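Local coordinates for protein botulinum neurotoxin type G (Clostridium botulinum, PDB 3MPP) that forms the receptor-binding part of the neurotoxin, which attaches the toxin to the surface of the host cell, at residues Ala3-Leu7 against Ser18-Met24; Met247-Tyr251 against Thr263-Thr267. The protein carries 4 engineered substitutions. All coordinates share one frame; numbering follows the deposited sequence.

Contact 1: Ala3-Leu7 against Ser18-Met24; sequences AILSL and SGYGATM
The Tyr20 ring lies against the backbone at Ala3 and Ile4. Ile4 CA sits over one face, 4.2 Å above the ring plane but displaced toward the rim. Ala3 O and Ile4 O meet the same ring obliquely, the nearer approach being Ala3 O to Tyr20 CE1 at 3.4 Å. Water 1 lies at the ring edge, in its plane, and joins Ala3 O to Ser18 O; other acceptors compete for its protons. Beside the ring, Ser18 OG is within 2.7 Å of both Ala3 O and Ile4 O. It has one proton for the two carbonyls, so which of them receives it remains open, and its modelled place is doubtful because it crowds its neighbours.

Further along, the contact becomes apolar. The Met24 chain bends at chi2 (-63°), bringing the methyl CE to the leucines: it is 3.9 Å from Leu5 CD1 and a tight 3.3 Å from Leu7 CD2. Ala22 CB touches the same Leu5 methyl, CD1, at 3.6 Å. Leu5 reaches them because its CG stands opposite the backbone N (chi1 166°), which swings its end back toward the 18-24 loop.

Asp16 ties both segments from outside, its carboxylate accepting from the N-H groups of Ser6, Ser18 and Ala22. Strand 3-10 is bonded to strand 195-204, where Ile4 and Leu5 form a classic beta bulge opposite Ile203. Inward, Leu5 and Leu7 pack on Ile182 and Phe184 of strand 181-187, in the same sheet as Met24's edge strand 23-26. The contact thus bridges the two sheets of the lectin-like N-RBD sandwich beside that edge strand.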
loop_
_atom_site.group_PDB
_atom_site.type_symbol
_atom_site.label_atom_id
_atom_site.label_comp_id
_atom_site.label_asym_id
_atom_site.label_seq_id
_atom_site.Cartn_x
_atom_site.Cartn_y
_atom_site.Cartn_z
ATOM N N ALA A 3 19.797 -13.291 6.496
ATOM C CA ALA A 3 20.069 -11.888 6.209
ATOM C C ALA A 3 21.461 -11.453 6.671
ATOM O O ALA A 3 21.798 -11.571 7.848
ATOM C CB ALA A 3 19.005 -11.002 6.836
ATOM N N ILE A 4 22.257 -10.960 5.726
ATOM C CA ILE A 4 23.538 -10.320 6.017
ATOM C C ILE A 4 23.334 -9.038 6.818
ATOM O O ILE A 4 24.165 -8.667 7.648
ATOM C CB ILE A 4 24.261 -9.928 4.718
ATOM C CG1 ILE A 4 24.888 -11.148 4.047
ATOM C CG2 ILE A 4 25.322 -8.881 4.992
ATOM C CD1 ILE A 4 25.665 -10.789 2.806
ATOM N N LEU A 5 22.224 -8.356 6.549
ATOM C CA LEU A 5 21.941 -7.072 7.171
ATOM C C LEU A 5 20.434 -6.851 7.133
ATOM O O LEU A 5 19.786 -7.139 6.125
ATOM C CB LEU A 5 22.666 -5.951 6.421
ATOM C CG LEU A 5 22.247 -4.495 6.700
ATOM C CD1 LEU A 5 22.648 -4.068 8.106
ATOM C CD2 LEU A 5 22.845 -3.549 5.676
ATOM N N SER A 6 19.875 -6.367 8.236
ATOM C CA SER A 6 18.449 -6.044 8.283
ATOM C C SER A 6 18.229 -4.819 9.156
ATOM O O SER A 6 18.606 -4.804 10.329
ATOM C CB SER A 6 17.637 -7.226 8.813
ATOM O OG SER A 6 17.863 -7.430 10.195
ATOM N N LEU A 7 17.631 -3.783 8.582
ATOM C CA LEU A 7 17.398 -2.559 9.333
ATOM C C LEU A 7 16.073 -2.655 10.078
ATOM O O LEU A 7 15.039 -2.987 9.499
ATOM C CB LEU A 7 17.411 -1.331 8.418
ATOM C CG LEU A 7 18.744 -1.020 7.717
ATOM C CD1 LEU A 7 18.714 0.332 6.996
ATOM C CD2 LEU A 7 19.881 -1.060 8.713
ATOM N N SER A 18 20.225 -8.023 11.982
ATOM C CA SER A 18 20.948 -9.126 11.362
ATOM C C SER A 18 21.731 -9.930 12.396
ATOM O O SER A 18 21.838 -11.158 12.303
ATOM C CB SER A 18 21.917 -8.571 10.316
ATOM O OG SER A 18 22.469 -9.588 9.510
ATOM N N GLY A 19 22.286 -9.228 13.377
ATOM C CA GLY A 19 23.172 -9.855 14.337
ATOM C C GLY A 19 24.600 -9.795 13.837
ATOM O O GLY A 19 25.508 -10.351 14.455
ATOM N N TYR A 20 24.797 -9.115 12.710
ATOM C CA TYR A 20 26.132 -8.926 12.159
ATOM C C TYR A 20 26.740 -7.604 12.618
ATOM O O TYR A 20 27.842 -7.242 12.211
ATOM C CB TYR A 20 26.119 -9.031 10.634
ATOM C CG TYR A 20 25.982 -10.452 10.135
ATOM C CD1 TYR A 20 24.745 -11.079 10.102
ATOM C CD2 TYR A 20 27.093 -11.172 9.711
ATOM C CE1 TYR A 20 24.612 -12.376 9.652
ATOM C CE2 TYR A 20 26.971 -12.475 9.260
ATOM C CZ TYR A 20 25.727 -13.072 9.232
ATOM O OH TYR A 20 25.594 -14.369 8.785
ATOM N N GLY A 21 26.005 -6.885 13.462
ATOM C CA GLY A 21 26.538 -5.728 14.159
ATOM C C GLY A 21 26.875 -4.518 13.314
ATOM O O GLY A 21 27.753 -3.726 13.670
ATOM N N ALA A 22 26.184 -4.355 12.193
ATOM C CA ALA A 22 26.387 -3.165 11.383
ATOM C C ALA A 22 26.149 -1.939 12.258
ATOM O O ALA A 22 25.274 -1.946 13.125
ATOM C CB ALA A 22 25.448 -3.164 10.181
ATOM N N THR A 23 26.941 -0.893 12.046
ATOM C CA THR A 23 26.783 0.339 12.811
ATOM C C THR A 23 26.047 1.385 11.972
ATOM O O THR A 23 26.366 1.574 10.802
ATOM C CB THR A 23 28.148 0.893 13.256
ATOM O OG1 THR A 23 28.904 1.277 12.104
ATOM C CG2 THR A 23 28.929 -0.166 14.042
ATOM N N MET A 24 25.067 2.059 12.570
ATOM C CA MET A 24 24.216 2.992 11.832
ATOM C C MET A 24 24.496 4.461 12.138
ATOM O O MET A 24 24.523 4.872 13.294
ATOM C CB MET A 24 22.735 2.709 12.128
ATOM C CG MET A 24 22.326 1.254 11.971
ATOM S SD MET A 24 22.530 0.704 10.273
ATOM C CE MET A 24 22.689 -1.062 10.518
HETATM O O HOH W 1 20.732 -12.401 10.183
#

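Contact 2: Met247-Tyr251 against Thr263-Thr267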
loop_
_atom_site.group_PDB
_atom_site.type_symbol
_atom_site.label_atom_id
_atom_site.label_comp_id
_atom_site.label_asym_id
_atom_site.label_seq_id
_atom_site.Cartn_x
_atom_site.Cartn_y
_atom_site.Cartn_z
ATOM N N MET A 247 -15.641 -2.881 -8.033
ATOM C CA MET A 247 -16.157 -1.791 -8.852
ATOM C C MET A 247 -15.276 -0.598 -8.560
ATOM O O MET A 247 -15.603 0.251 -7.727
ATOM C CB MET A 247 -17.620 -1.520 -8.493
ATOM C CG MET A 247 -18.470 -2.787 -8.654
ATOM S SD MET A 247 -20.234 -2.595 -8.361
ATOM C CE MET A 247 -20.630 -1.453 -9.683
ATOM N N GLN A 248 -14.125 -0.566 -9.218
ATOM C CA GLN A 248 -13.068 0.369 -8.842
ATOM C C GLN A 248 -13.303 1.775 -9.378
ATOM O O GLN A 248 -12.686 2.728 -8.916
ATOM C CB GLN A 248 -11.711 -0.152 -9.334
ATOM C CG GLN A 248 -11.461 -1.597 -8.929
ATOM C CD GLN A 248 -10.020 -2.006 -9.048
ATOM O OE1 GLN A 248 -9.193 -1.260 -9.580
ATOM N NE2 GLN A 248 -9.706 -3.208 -8.565
ATOM N N ASN A 249 -14.208 1.911 -10.340
ATOM C CA ASN A 249 -14.319 3.180 -11.051
ATOM C C ASN A 249 -15.519 4.007 -10.611
ATOM O O ASN A 249 -15.862 5.009 -11.230
ATOM C CB ASN A 249 -14.290 2.944 -12.564
ATOM C CG ASN A 249 -13.102 2.081 -12.991
ATOM O OD1 ASN A 249 -13.277 1.001 -13.560
ATOM N ND2 ASN A 249 -11.888 2.548 -12.693
ATOM N N ILE A 250 -16.146 3.577 -9.520
ATOM C CA ILE A 250 -17.212 4.341 -8.882
ATOM C C ILE A 250 -16.858 4.643 -7.437
ATOM O O ILE A 250 -15.897 4.087 -6.885
ATOM C CB ILE A 250 -18.580 3.607 -8.951
ATOM C CG1 ILE A 250 -18.498 2.195 -8.344
ATOM C CG2 ILE A 250 -19.050 3.508 -10.409
ATOM C CD1 ILE A 250 -18.449 2.142 -6.817
ATOM N N TYR A 251 -17.594 5.568 -6.829
ATOM C CA TYR A 251 -17.495 5.756 -5.390
ATOM C C TYR A 251 -18.905 5.727 -4.820
ATOM O O TYR A 251 -19.889 5.766 -5.580
ATOM C CB TYR A 251 -16.765 7.064 -5.027
ATOM C CG TYR A 251 -17.466 8.324 -5.490
ATOM C CD1 TYR A 251 -18.282 9.035 -4.624
ATOM C CD2 TYR A 251 -17.299 8.811 -6.793
ATOM C CE1 TYR A 251 -18.922 10.184 -5.020
ATOM C CE2 TYR A 251 -17.946 9.974 -7.207
ATOM C CZ TYR A 251 -18.749 10.650 -6.310
ATOM O OH TYR A 251 -19.402 11.792 -6.681
ATOM N N THR A 263 -23.956 4.449 -6.052
ATOM C CA THR A 263 -22.678 4.637 -6.732
ATOM C C THR A 263 -22.715 5.900 -7.591
ATOM O O THR A 263 -23.780 6.350 -7.998
ATOM C CB THR A 263 -22.283 3.423 -7.595
ATOM O OG1 THR A 263 -23.248 3.232 -8.634
ATOM C CG2 THR A 263 -22.190 2.145 -6.727
ATOM N N ALA A 264 -21.544 6.476 -7.834
ATOM C CA ALA A 264 -21.378 7.522 -8.827
ATOM C C ALA A 264 -20.020 7.305 -9.480
ATOM O O ALA A 264 -19.100 6.801 -8.842
ATOM C CB ALA A 264 -21.456 8.905 -8.166
ATOM N N PRO A 265 -19.883 7.676 -10.762
ATOM C CA PRO A 265 -18.597 7.483 -11.438
ATOM C C PRO A 265 -17.520 8.394 -10.850
ATOM O O PRO A 265 -17.789 9.575 -10.618
ATOM C CB PRO A 265 -18.881 7.896 -12.891
ATOM C CG PRO A 265 -20.361 7.999 -13.009
ATOM C CD PRO A 265 -20.899 8.279 -11.641
ATOM N N ARG A 266 -16.322 7.860 -10.623
ATOM C CA ARG A 266 -15.196 8.683 -10.184
ATOM C C ARG A 266 -14.881 9.724 -11.255
ATOM O O ARG A 266 -14.965 9.451 -12.452
ATOM C CB ARG A 266 -13.945 7.830 -9.970
ATOM C CG ARG A 266 -14.011 6.908 -8.773
ATOM C CD ARG A 266 -12.684 6.162 -8.544
ATOM N NE ARG A 266 -12.866 5.232 -7.433
ATOM C CZ ARG A 266 -12.935 5.613 -6.168
ATOM N NH1 ARG A 266 -12.780 6.898 -5.856
ATOM N NH2 ARG A 266 -13.150 4.715 -5.224
ATOM N N THR A 267 -14.501 10.912 -10.826
ATOM C CA THR A 267 -14.006 11.908 -11.761
ATOM C C THR A 267 -12.544 11.602 -11.984
ATOM O O THR A 267 -11.966 10.769 -11.284
ATOM C CB THR A 267 -14.132 13.323 -11.185
ATOM O OG1 THR A 267 -13.584 13.344 -9.856
ATOM C CG2 THR A 267 -15.603 13.727 -11.133
HETATM O O HOH W 2 -14.500 1.967 -5.832
#
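Arg266 reaches across to the turn at Met247-Ile250 and hands its NE hydrogen to Gln248 O at 2.9 Å, with that oxygen nearly in the guanidinium plane. Ile250 O and Tyr251 CB lie over one face of the same group. Water 2 completes the link: it accepts from Arg266 NH2 at 3.1 Å and donates to Met247 O and Ile250 O. Arg266 N bonds Asn249 O at 3.0 Å and almost straight, 173° at the hydrogen.

Two residues further along the hairpin, past Ile250 and Pro265, Tyr251 and Ala264 form an antiparallel hydrogen-bonded pair, Tyr251 N to Ala264 O at 2.8 Å and Ala264 N to Tyr251 O at 2.9 Å. Tyr251 has its CG between its own N and carbonyl carbon (chi1 63°), which lays the ring along the partner strand: Ala264 CB makes a CH-pi contact over one face, 4.1 Å from the ring centroid, while Pro265 O and Arg266 CA come to its edge. Ile250 CD1 meets Thr263 CG2 at 3.7 Å.

The second shell holds these groups in place. Ile379 packs on Ile250 and Thr263, Phe243 touches Arg266, and Asn278 O takes a hydrogen bond from Arg266 NH1.

Pro265 pairs with Ile250 at a non-hydrogen-bonded position, where its missing N-H costs this strand pairing nothing. The buried Arg266 charge is met here by peptide carbonyls and a water, whose dipoles probably stabilise it while it ties the type I turn before the first strand to the second.

The two contacts belong to different halves of the receptor-binding domain. Contact 1 lies in the N-RBD, at the start of its beta sandwich, and contact 2 in the C-RBD, whose fold is the beta trefoil. Their centres are 46 Å apart on opposite sides of the chain's centre, and their nearest atoms remain about 31 Å apart. In sequence contact 1 is complete well before contact 2 begins. Both lie away from the inferred ganglioside-binding motif Ser400-Tyr403. Contact 1 joins a loop to a strand; contact 2 joins the two arms of a hairpin, with the turn leading into the first. That turn also touches Asn135 and Ile136 of the N-RBD, so contact 2 sits where the subdomains meet.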